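PDB 5IZ4: putative short-chain dehydrogenase/reductase from Burkholderia xenovorans, which probably catalyses NAD(P)(H)-dependent oxidation or reduction as a member of the short-chain dehydrogenase/reductase family, and binds ADP in its Rossmann-fold nucleotide pocket. Local coordinates for residues F71-V85 against R126-A139. Sequence-based numbering, arbitrary orientation.
Sequences FDADVGKDADCRHAV and RVNLIGLYQMTRAA. With ADP (adenosine-5'-diphosphate), chain B.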
loop_
_atom_site.group_PDB
_atom_site.type_symbol
_atom_site.label_atom_id
_atom_site.label_comp_id
_atom_site.label_asym_id
_atom_site.label_seq_id
_atom_site.Cartn_x
_atom_site.Cartn_y
_atom_site.Cartn_z
ATOM N N PHE A 71 30.074 -8.199 -20.690
ATOM C CA PHE A 71 29.840 -7.072 -21.578
ATOM C C PHE A 71 30.001 -5.765 -20.813
ATOM O O PHE A 71 29.704 -5.686 -19.615
ATOM C CB PHE A 71 28.447 -7.154 -22.246
ATOM C CG PHE A 71 27.284 -7.051 -21.288
ATOM C CD1 PHE A 71 26.756 -5.812 -20.939
ATOM C CD2 PHE A 71 26.690 -8.194 -20.768
ATOM C CE1 PHE A 71 25.669 -5.717 -20.073
ATOM C CE2 PHE A 71 25.606 -8.106 -19.902
ATOM C CZ PHE A 71 25.092 -6.866 -19.559
ATOM N N ASP A 72 30.510 -4.751 -21.508
ATOM C CA ASP A 72 30.501 -3.396 -20.978
ATOM C C ASP A 72 29.222 -2.703 -21.422
ATOM O O ASP A 72 28.791 -2.858 -22.569
ATOM C CB ASP A 72 31.700 -2.583 -21.466
ATOM C CG ASP A 72 33.020 -3.055 -20.897
ATOM O OD1 ASP A 72 33.047 -3.988 -20.077
ATOM O OD2 ASP A 72 34.049 -2.466 -21.285
ATOM N N ALA A 73 28.615 -1.938 -20.512
ATOM C CA ALA A 73 27.497 -1.082 -20.892
ATOM C C ALA A 73 27.274 -0.012 -19.837
ATOM O O ALA A 73 27.200 -0.312 -18.643
ATOM C CB ALA A 73 26.210 -1.889 -21.088
ATOM N N ASP A 74 27.177 1.229 -20.284
ATOM C CA ASP A 74 26.636 2.318 -19.482
ATOM C C ASP A 74 25.148 2.304 -19.803
ATOM O O ASP A 74 24.743 2.701 -20.895
ATOM C CB ASP A 74 27.318 3.633 -19.857
ATOM C CG ASP A 74 26.765 4.846 -19.116
ATOM O OD1 ASP A 74 25.660 4.773 -18.553
ATOM O OD2 ASP A 74 27.439 5.901 -19.118
ATOM N N VAL A 75 24.327 1.800 -18.877
ATOM C CA VAL A 75 22.927 1.568 -19.226
ATOM C C VAL A 75 22.185 2.871 -19.504
ATOM O O VAL A 75 21.123 2.847 -20.140
ATOM C CB VAL A 75 22.182 0.752 -18.141
ATOM C CG1 VAL A 75 22.718 -0.688 -18.063
ATOM C CG2 VAL A 75 22.255 1.440 -16.781
ATOM N N GLY A 76 22.708 4.015 -19.063
ATOM C CA GLY A 76 22.095 5.279 -19.424
ATOM C C GLY A 76 22.158 5.588 -20.909
ATOM O O GLY A 76 21.428 6.463 -21.388
ATOM N N LYS A 77 23.027 4.899 -21.647
ATOM C CA LYS A 77 23.145 5.084 -23.086
ATOM C C LYS A 77 22.378 3.966 -23.777
ATOM O O LYS A 77 22.735 2.793 -23.643
ATOM C CB LYS A 77 24.612 5.085 -23.524
ATOM C CG LYS A 77 25.421 6.214 -22.930
ATOM C CD LYS A 77 26.817 6.274 -23.538
ATOM C CE LYS A 77 27.527 7.539 -23.122
ATOM N NZ LYS A 77 28.859 7.607 -23.766
ATOM N N ASP A 78 21.343 4.328 -24.533
ATOM C CA ASP A 78 20.515 3.298 -25.153
ATOM C C ASP A 78 21.331 2.398 -26.070
ATOM O O ASP A 78 21.074 1.192 -26.151
ATOM C CB ASP A 78 19.365 3.922 -25.934
ATOM C CG ASP A 78 18.373 2.889 -26.395
ATOM O OD1 ASP A 78 17.755 2.273 -25.506
ATOM O OD2 ASP A 78 18.215 2.688 -27.618
ATOM N N ALA A 79 22.305 2.967 -26.795
ATOM C CA ALA A 79 23.102 2.155 -27.711
ATOM C C ALA A 79 23.897 1.098 -26.956
ATOM O O ALA A 79 24.128 0.000 -27.475
ATOM C CB ALA A 79 24.052 3.036 -28.531
ATOM N N ASP A 80 24.356 1.426 -25.744
ATOM C CA ASP A 80 25.098 0.453 -24.947
ATOM C C ASP A 80 24.208 -0.722 -24.563
ATOM O O ASP A 80 24.661 -1.871 -24.552
ATOM C CB ASP A 80 25.668 1.115 -23.690
ATOM C CG ASP A 80 26.956 1.893 -23.960
ATOM O OD1 ASP A 80 27.217 2.245 -25.126
ATOM O OD2 ASP A 80 27.706 2.158 -22.994
ATOM N N CYS A 81 22.937 -0.444 -24.252
ATOM C CA CYS A 81 21.995 -1.512 -23.922
ATOM C C CYS A 81 21.744 -2.400 -25.131
ATOM O O CYS A 81 21.753 -3.630 -25.019
ATOM C CB CYS A 81 20.679 -0.923 -23.409
ATOM S SG CYS A 81 20.809 0.046 -21.903
ATOM N N ARG A 82 21.542 -1.793 -26.302
ATOM C CA ARG A 82 21.306 -2.574 -27.512
ATOM C C ARG A 82 22.517 -3.419 -27.877
ATOM O O ARG A 82 22.371 -4.586 -28.261
ATOM C CB ARG A 82 20.952 -1.651 -28.678
ATOM C CG ARG A 82 19.787 -0.714 -28.417
ATOM C CD ARG A 82 18.462 -1.444 -28.435
ATOM N NE ARG A 82 17.348 -0.501 -28.491
ATOM C CZ ARG A 82 16.069 -0.850 -28.570
ATOM N NH1 ARG A 82 15.729 -2.130 -28.609
ATOM N NH2 ARG A 82 15.130 0.084 -28.620
ATOM N N HIS A 83 23.718 -2.830 -27.822
ATOM C CA HIS A 83 24.924 -3.592 -28.131
ATOM C C HIS A 83 25.092 -4.769 -27.180
ATOM O O HIS A 83 25.487 -5.865 -27.599
ATOM C CB HIS A 83 26.150 -2.685 -28.071
ATOM C CG HIS A 83 27.422 -3.366 -28.469
ATOM N ND1 HIS A 83 28.175 -4.111 -27.588
ATOM C CD2 HIS A 83 28.074 -3.415 -29.654
ATOM C CE1 HIS A 83 29.238 -4.587 -28.212
ATOM N NE2 HIS A 83 29.200 -4.179 -29.468
ATOM N N ALA A 84 24.801 -4.557 -25.894
ATOM C CA ALA A 84 24.934 -5.630 -24.909
ATOM C C ALA A 84 24.021 -6.800 -25.249
ATOM O O ALA A 84 24.444 -7.965 -25.233
ATOM C CB ALA A 84 24.642 -5.091 -23.510
ATOM N N VAL A 85 22.760 -6.506 -25.579
ATOM C CA VAL A 85 21.833 -7.570 -25.940
ATOM C C VAL A 85 22.267 -8.241 -27.234
ATOM O O VAL A 85 22.141 -9.463 -27.383
ATOM C CB VAL A 85 20.398 -7.019 -26.016
ATOM C CG1 VAL A 85 19.473 -8.013 -26.684
ATOM C CG2 VAL A 85 19.901 -6.682 -24.613
ATOM N N ARG A 126 19.072 8.867 -14.508
ATOM C CA ARG A 126 19.568 8.355 -15.774
ATOM C C ARG A 126 19.985 6.895 -15.655
ATOM O O ARG A 126 19.725 6.098 -16.559
ATOM C CB ARG A 126 20.723 9.239 -16.243
ATOM C CG ARG A 126 21.689 8.631 -17.227
ATOM C CD ARG A 126 21.150 8.588 -18.652
ATOM N NE ARG A 126 20.557 9.841 -19.137
ATOM C CZ ARG A 126 20.015 9.951 -20.345
ATOM N NH1 ARG A 126 20.038 8.899 -21.162
ATOM N NH2 ARG A 126 19.460 11.090 -20.747
ATOM N N VAL A 127 20.607 6.519 -14.535
ATOM C CA VAL A 127 21.004 5.125 -14.344
ATOM C C VAL A 127 19.849 4.309 -13.791
ATOM O O VAL A 127 19.542 3.214 -14.279
ATOM C CB VAL A 127 22.222 5.022 -13.411
ATOM C CG1 VAL A 127 22.688 3.569 -13.331
ATOM C CG2 VAL A 127 23.354 5.958 -13.854
ATOM N N ASN A 128 19.198 4.819 -12.746
ATOM C CA ASN A 128 18.311 3.973 -11.966
ATOM C C ASN A 128 16.988 3.733 -12.667
ATOM O O ASN A 128 16.379 2.669 -12.485
ATOM C CB ASN A 128 18.069 4.597 -10.585
ATOM C CG ASN A 128 19.319 4.643 -9.742
ATOM O OD1 ASN A 128 20.393 4.224 -10.175
ATOM N ND2 ASN A 128 19.194 5.161 -8.528
ATOM N N LEU A 129 16.525 4.691 -13.469
ATOM C CA LEU A 129 15.216 4.568 -14.090
ATOM C C LEU A 129 15.325 4.485 -15.603
ATOM O O LEU A 129 14.881 3.491 -16.186
ATOM C CB LEU A 129 14.305 5.737 -13.663
ATOM C CG LEU A 129 12.816 5.657 -14.027
ATOM C CD1 LEU A 129 12.562 5.904 -15.525
ATOM C CD2 LEU A 129 12.223 4.322 -13.577
ATOM N N ILE A 130 15.890 5.506 -16.258
ATOM C CA ILE A 130 16.005 5.469 -17.711
ATOM C C ILE A 130 16.858 4.282 -18.137
ATOM O O ILE A 130 16.486 3.522 -19.038
ATOM C CB ILE A 130 16.578 6.793 -18.247
ATOM C CG1 ILE A 130 15.603 7.934 -17.925
ATOM C CG2 ILE A 130 16.833 6.663 -19.750
ATOM C CD1 ILE A 130 16.083 9.318 -18.295
ATOM N N GLY A 131 18.013 4.101 -17.484
ATOM C CA GLY A 131 18.893 3.004 -17.854
ATOM C C GLY A 131 18.245 1.651 -17.636
ATOM O O GLY A 131 18.405 0.732 -18.447
ATOM N N LEU A 132 17.491 1.520 -16.546
ATOM C CA LEU A 132 16.791 0.273 -16.270
ATOM C C LEU A 132 15.734 0.001 -17.333
ATOM O O LEU A 132 15.619 -1.126 -17.832
ATOM C CB LEU A 132 16.187 0.345 -14.873
ATOM C CG LEU A 132 15.413 -0.864 -14.331
ATOM C CD1 LEU A 132 15.578 -0.962 -12.812
ATOM C CD2 LEU A 132 13.945 -0.757 -14.709
ATOM N N TYR A 133 14.969 1.028 -17.710
ATOM C CA TYR A 133 14.004 0.880 -18.794
ATOM C C TYR A 133 14.686 0.516 -20.112
ATOM O O TYR A 133 14.209 -0.356 -20.854
ATOM C CB TYR A 133 13.201 2.167 -18.960
ATOM C CG TYR A 133 12.280 2.114 -20.154
ATOM C CD1 TYR A 133 12.666 2.646 -21.382
ATOM C CD2 TYR A 133 11.030 1.507 -20.061
ATOM C CE1 TYR A 133 11.834 2.585 -22.487
ATOM C CE2 TYR A 133 10.183 1.440 -21.153
ATOM C CZ TYR A 133 10.596 1.980 -22.370
ATOM O OH TYR A 133 9.761 1.909 -23.454
ATOM N N GLN A 134 15.782 1.202 -20.444
ATOM C CA GLN A 134 16.423 0.971 -21.735
ATOM C C GLN A 134 16.981 -0.445 -21.831
ATOM O O GLN A 134 16.905 -1.079 -22.890
ATOM C CB GLN A 134 17.517 2.018 -21.973
ATOM C CG GLN A 134 16.927 3.407 -22.268
ATOM C CD GLN A 134 17.975 4.485 -22.557
ATOM O OE1 GLN A 134 17.693 5.446 -23.271
ATOM N NE2 GLN A 134 19.171 4.344 -21.978
ATOM N N MET A 135 17.527 -0.962 -20.730
ATOM C CA MET A 135 18.034 -2.330 -20.728
ATOM C C MET A 135 16.892 -3.323 -20.894
ATOM O O MET A 135 16.979 -4.267 -21.690
ATOM C CB MET A 135 18.795 -2.599 -19.427
ATOM C CG MET A 135 19.647 -3.845 -19.471
ATOM S SD MET A 135 20.983 -3.677 -20.684
ATOM C CE MET A 135 21.271 -5.409 -21.041
ATOM N N THR A 136 15.805 -3.111 -20.150
ATOM C CA THR A 136 14.647 -3.990 -20.246
ATOM C C THR A 136 14.077 -3.982 -21.658
ATOM O O THR A 136 13.843 -5.043 -22.248
ATOM C CB THR A 136 13.583 -3.566 -19.238
ATOM O OG1 THR A 136 14.124 -3.600 -17.907
ATOM C CG2 THR A 136 12.407 -4.518 -19.307
ATOM N N ARG A 137 13.871 -2.784 -22.222
ATOM C CA ARG A 137 13.365 -2.668 -23.588
ATOM C C ARG A 137 14.254 -3.403 -24.580
ATOM O O ARG A 137 13.750 -4.075 -25.492
ATOM C CB ARG A 137 13.244 -1.195 -23.993
ATOM C CG ARG A 137 12.879 -1.008 -25.473
ATOM C CD ARG A 137 12.641 0.468 -25.860
ATOM N NE ARG A 137 13.839 1.298 -25.702
ATOM C CZ ARG A 137 13.843 2.624 -25.765
ATOM N NH1 ARG A 137 12.715 3.286 -26.000
ATOM N NH2 ARG A 137 14.985 3.294 -25.604
ATOM N N ALA A 138 15.579 -3.271 -24.439
ATOM C CA ALA A 138 16.483 -3.923 -25.383
ATOM C C ALA A 138 16.358 -5.441 -25.327
ATOM O O ALA A 138 16.473 -6.112 -26.361
ATOM C CB ALA A 138 17.930 -3.497 -25.114
ATOM N N ALA A 139 16.085 -5.990 -24.142
ATOM C CA ALA A 139 15.988 -7.425 -23.914
ATOM C C ALA A 139 14.611 -8.004 -24.211
ATOM O O ALA A 139 14.494 -9.230 -24.335
ATOM C CB ALA A 139 16.346 -7.755 -22.459
HETATM P PB ADP B . 24.377 -2.750 -4.666
HETATM O O1B ADP B . 23.573 -2.209 -5.903
HETATM O O2B ADP B . 24.996 -4.171 -4.810
HETATM O O3B ADP B . 23.803 -2.425 -3.251
HETATM P PA ADP B . 26.808 -1.541 -6.041
HETATM O O1A ADP B . 27.191 0.032 -6.252
HETATM O O2A ADP B . 28.093 -2.421 -5.936
HETATM O O3A ADP B . 25.764 -1.584 -4.850
HETATM O "O5'" ADP B . 26.071 -1.788 -7.502
HETATM C "C5'" ADP B . 25.925 -0.742 -8.477
HETATM C "C4'" ADP B . 26.584 -1.294 -9.743
HETATM O "O4'" ADP B . 26.087 -0.568 -10.937
HETATM C "C3'" ADP B . 28.126 -1.141 -9.770
HETATM O "O3'" ADP B . 28.743 -2.213 -10.426
HETATM C "C2'" ADP B . 28.256 0.144 -10.632
HETATM O "O2'" ADP B . 29.572 0.126 -11.189
HETATM C "C1'" ADP B . 27.196 -0.114 -11.687
HETATM N N9 ADP B . 26.845 1.122 -12.416
HETATM C C8 ADP B . 26.809 2.449 -11.957
HETATM N N7 ADP B . 26.455 3.265 -12.921
HETATM C C5 ADP B . 26.257 2.475 -14.036
HETATM C C6 ADP B . 25.882 2.772 -15.334
HETATM N N6 ADP B . 25.636 4.054 -15.699
HETATM N N1 ADP B . 25.766 1.777 -16.221
HETATM C C2 ADP B . 26.028 0.518 -15.830
HETATM N N3 ADP B . 26.396 0.150 -14.616
HETATM C C4 ADP B . 26.498 1.150 -13.730
HETATM O O HOH W 1 16.468 -0.085 -25.459
HETATM O O HOH W 2 20.338 7.035 -24.735
HETATM O O HOH W 3 17.110 -5.104 -28.811
#
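Gly76 O receives two side-chain donors from helix 126-139. Arg126 NH1 lies 2.8 Å from Gly76 O, in the carbonyl plane, while Gln134 NE2 lies 3.2 Å from Gly76 O, comes to it from above that plane and also makes a weak bond to Val75 O. Beside them the backbones come close, with Gly131 CA 3.2 Å from Val75 O in a CA-H...O contact. Further along, Cys81 fits as a knob among Gly131, Gln134, Met135 and Ala138. Met135, bent at chi2 (65°), brings SD to Cys81 CB and CE to Val85 CG2 (4.0 Å). Arg137 NH2 forms a salt bridge with Asp78 OD1 at 3.0 Å, from above the carboxylate plane, and Arg82 NE bonds weakly to Asp78 OD2; a water links Asp78 OD1 to Arg137 NE and Gln134 O. In the second shell, Asp118 and Glu122 of the second subunit form salt bridges with Arg126, and the carbonyl oxygens of its Ile116 and Phe113 accept from Arg137 NH1. Val75 N donates to ADP N1 (3.0 Å), Asp74 OD1 accepts from ADP N6 (2.9 Å), and Val127 packs against the adenine. The contact thus joins the adenine-binding loop of this Rossmann fold to a subunit-interface helix, and the two donors on Gly76 O probably help hold the turn.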